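Local coordinates for protein MamA (Candidatus Magnetobacterium bavaricum, PDB 3VTX) that is a tetratricopeptide-repeat protein, an all-helical scaffold of the kind that generally serves protein-protein interaction, at residues 48-53 with 80-85. Numbering follows the deposited sequence. Where two conformers were deposited one is given.
Sequences TYMDIG and GSANFM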
loop_
_atom_site.group_PDB
_atom_site.type_symbol
_atom_site.label_atom_id
_atom_site.label_comp_id
_atom_site.label_asym_id
_atom_site.label_seq_id
_atom_site.Cartn_x
_atom_site.Cartn_y
_atom_site.Cartn_z
ATOM N N THR A 48 -9.073 -3.326 -9.568
ATOM C CA THR A 48 -9.744 -4.605 -9.745
ATOM C C THR A 48 -8.703 -5.730 -9.824
ATOM O O THR A 48 -8.886 -6.747 -9.189
ATOM C CB THR A 48 -10.659 -4.632 -10.910
ATOM O OG1 THR A 48 -11.600 -3.537 -10.812
ATOM C CG2 THR A 48 -11.412 -5.969 -11.032
ATOM N N TYR A 49 -7.634 -5.519 -10.587
ATOM C CA TYR A 49 -6.608 -6.504 -10.651
ATOM C C TYR A 49 -5.931 -6.656 -9.286
ATOM O O TYR A 49 -5.519 -7.732 -8.916
ATOM C CB TYR A 49 -5.608 -6.183 -11.788
ATOM C CG TYR A 49 -6.034 -6.654 -13.170
ATOM C CD1 TYR A 49 -6.251 -8.023 -13.426
ATOM C CD2 TYR A 49 -6.157 -5.756 -14.225
ATOM C CE1 TYR A 49 -6.509 -8.494 -14.683
ATOM C CE2 TYR A 49 -6.505 -6.213 -15.505
ATOM C CZ TYR A 49 -6.695 -7.577 -15.712
ATOM O OH TYR A 49 -6.982 -8.000 -16.978
ATOM N N MET A 50 -5.784 -5.584 -8.509
ATOM C CA MET A 50 -5.180 -5.720 -7.165
ATOM C C MET A 50 -6.102 -6.542 -6.272
ATOM O O MET A 50 -5.591 -7.355 -5.507
ATOM C CB MET A 50 -4.903 -4.356 -6.533
ATOM C CG MET A 50 -3.848 -3.534 -7.249
ATOM S SD MET A 50 -2.224 -4.267 -7.361
ATOM C CE MET A 50 -1.646 -4.037 -5.599
ATOM N N ASP A 51 -7.407 -6.372 -6.417
ATOM C CA ASP A 51 -8.421 -7.099 -5.632
ATOM C C ASP A 51 -8.273 -8.614 -5.789
ATOM O O ASP A 51 -8.477 -9.396 -4.843
ATOM C CB ASP A 51 -9.847 -6.691 -6.015
ATOM C CG ASP A 51 -10.312 -5.343 -5.435
ATOM O OD1 ASP A 51 -9.704 -4.813 -4.484
ATOM O OD2 ASP A 51 -11.329 -4.867 -6.010
ATOM N N ILE A 52 -7.907 -9.046 -6.987
ATOM C CA ILE A 52 -7.732 -10.465 -7.204
ATOM C C ILE A 52 -6.308 -10.982 -7.193
ATOM O O ILE A 52 -6.052 -12.153 -7.494
ATOM C CB ILE A 52 -8.477 -10.873 -8.412
ATOM C CG1 ILE A 52 -7.992 -10.063 -9.592
ATOM C CG2 ILE A 52 -9.973 -10.608 -8.134
ATOM C CD1 ILE A 52 -8.608 -10.371 -10.783
ATOM N N GLY A 53 -5.391 -10.161 -6.734
ATOM C CA GLY A 53 -4.055 -10.523 -6.463
ATOM C C GLY A 53 -3.185 -10.642 -7.699
ATOM O O GLY A 53 -2.315 -11.435 -7.751
ATOM N N GLY A 80 3.248 1.727 -6.376
ATOM C CA GLY A 80 4.465 1.320 -5.626
ATOM C C GLY A 80 4.295 0.050 -4.811
ATOM O O GLY A 80 5.183 -0.797 -4.785
ATOM N N SER A 81 3.147 -0.098 -4.181
ATOM C CA SER A 81 2.783 -1.365 -3.497
ATOM C C SER A 81 2.840 -2.575 -4.434
ATOM O O SER A 81 3.386 -3.636 -4.096
ATOM C CB SER A 81 1.410 -1.257 -2.804
ATOM O OG SER A 81 1.389 -0.312 -1.761
ATOM N N ALA A 82 2.294 -2.417 -5.623
ATOM C CA ALA A 82 2.304 -3.477 -6.627
ATOM C C ALA A 82 3.705 -3.834 -7.083
ATOM O O ALA A 82 4.057 -5.017 -7.311
ATOM C CB ALA A 82 1.451 -3.017 -7.869
ATOM N N ASN A 83 4.521 -2.803 -7.273
ATOM C CA ASN A 83 5.910 -2.998 -7.679
ATOM C C ASN A 83 6.656 -3.781 -6.619
ATOM O O ASN A 83 7.464 -4.662 -6.951
ATOM C CB ASN A 83 6.519 -1.614 -7.983
ATOM C CG ASN A 83 6.255 -1.167 -9.404
ATOM O OD1 ASN A 83 6.517 -1.929 -10.348
ATOM N ND2 ASN A 83 6.083 0.123 -9.549
ATOM N N PHE A 84 6.382 -3.526 -5.345
ATOM C CA PHE A 84 7.020 -4.331 -4.279
ATOM C C PHE A 84 6.548 -5.788 -4.406
ATOM O O PHE A 84 7.339 -6.713 -4.274
ATOM C CB PHE A 84 6.669 -3.770 -2.944
ATOM C CG PHE A 84 7.307 -4.426 -1.739
ATOM C CD1 PHE A 84 8.636 -4.831 -1.732
ATOM C CD2 PHE A 84 6.579 -4.475 -0.539
ATOM C CE1 PHE A 84 9.179 -5.330 -0.589
ATOM C CE2 PHE A 84 7.165 -5.017 0.598
ATOM C CZ PHE A 84 8.441 -5.412 0.553
ATOM N N MET A 85 5.266 -6.001 -4.713
ATOM C CA MET A 85 4.743 -7.374 -4.853
ATOM C C MET A 85 5.413 -8.141 -5.976
ATOM O O MET A 85 5.502 -9.381 -5.902
ATOM C CB MET A 85 3.217 -7.379 -5.057
ATOM C CG MET A 85 2.456 -6.882 -3.852
ATOM S SD MET A 85 0.724 -6.799 -4.220
ATOM C CE MET A 85 0.156 -5.495 -3.122
#
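Met50, Ala82 and Met85 form a small, wholly apolar helix-to-helix contact that joins the C-terminal turns of helix 39-51 and helix 73-85, with helix 55-68 intervening in the chain. Met50 does most of the reaching. Its CG stands beside the backbone N (chi1 -66°), and two further bends, at chi2 and chi3, bring the thioether across to the neighbouring helix. There SD rests on the methyl of Ala82, 3.9 Å from SD to CB, and the same CB lies 4.0 Å from Met50 CE. Met85 comes from one helical turn further along and, unlike Met50, runs extended beyond CG (chi2 175°); it meets Met50 at a slant, end methyl against end methyl. Met50 CE sits 3.4 Å from Met85 CE, tighter than a usual methyl-methyl contact, and 3.9 Å from Met85 SD. The nearest CA atoms, those of Met50 and Ala82, lie 7.8 Å apart, a distance bridged by the bent Met50 side chain against the short side chain of Ala82. Only about 115 Å² is buried between the segments, and the burial is uneven: Ala82 is enclosed, whereas Met85 remains exposed. Helix 55-68 packs against both partners, Ala58 touching Met50 and Ile59 touching Ala82. Just past Met50, helix 39-51 stops in a Schellman motif: Gly53, with positive phi, is its C-prime residue, and Gly53 N bonds to Met50 O at 3.1 Å. The chain can thus turn directly into helix 55-68. Both segments, 48-53 and 80-85, belong to tetratricopeptide-repeat sequence, and this packing between helices separated by one intervening helix is characteristic of the stacked helical hairpins of a TPR solenoid.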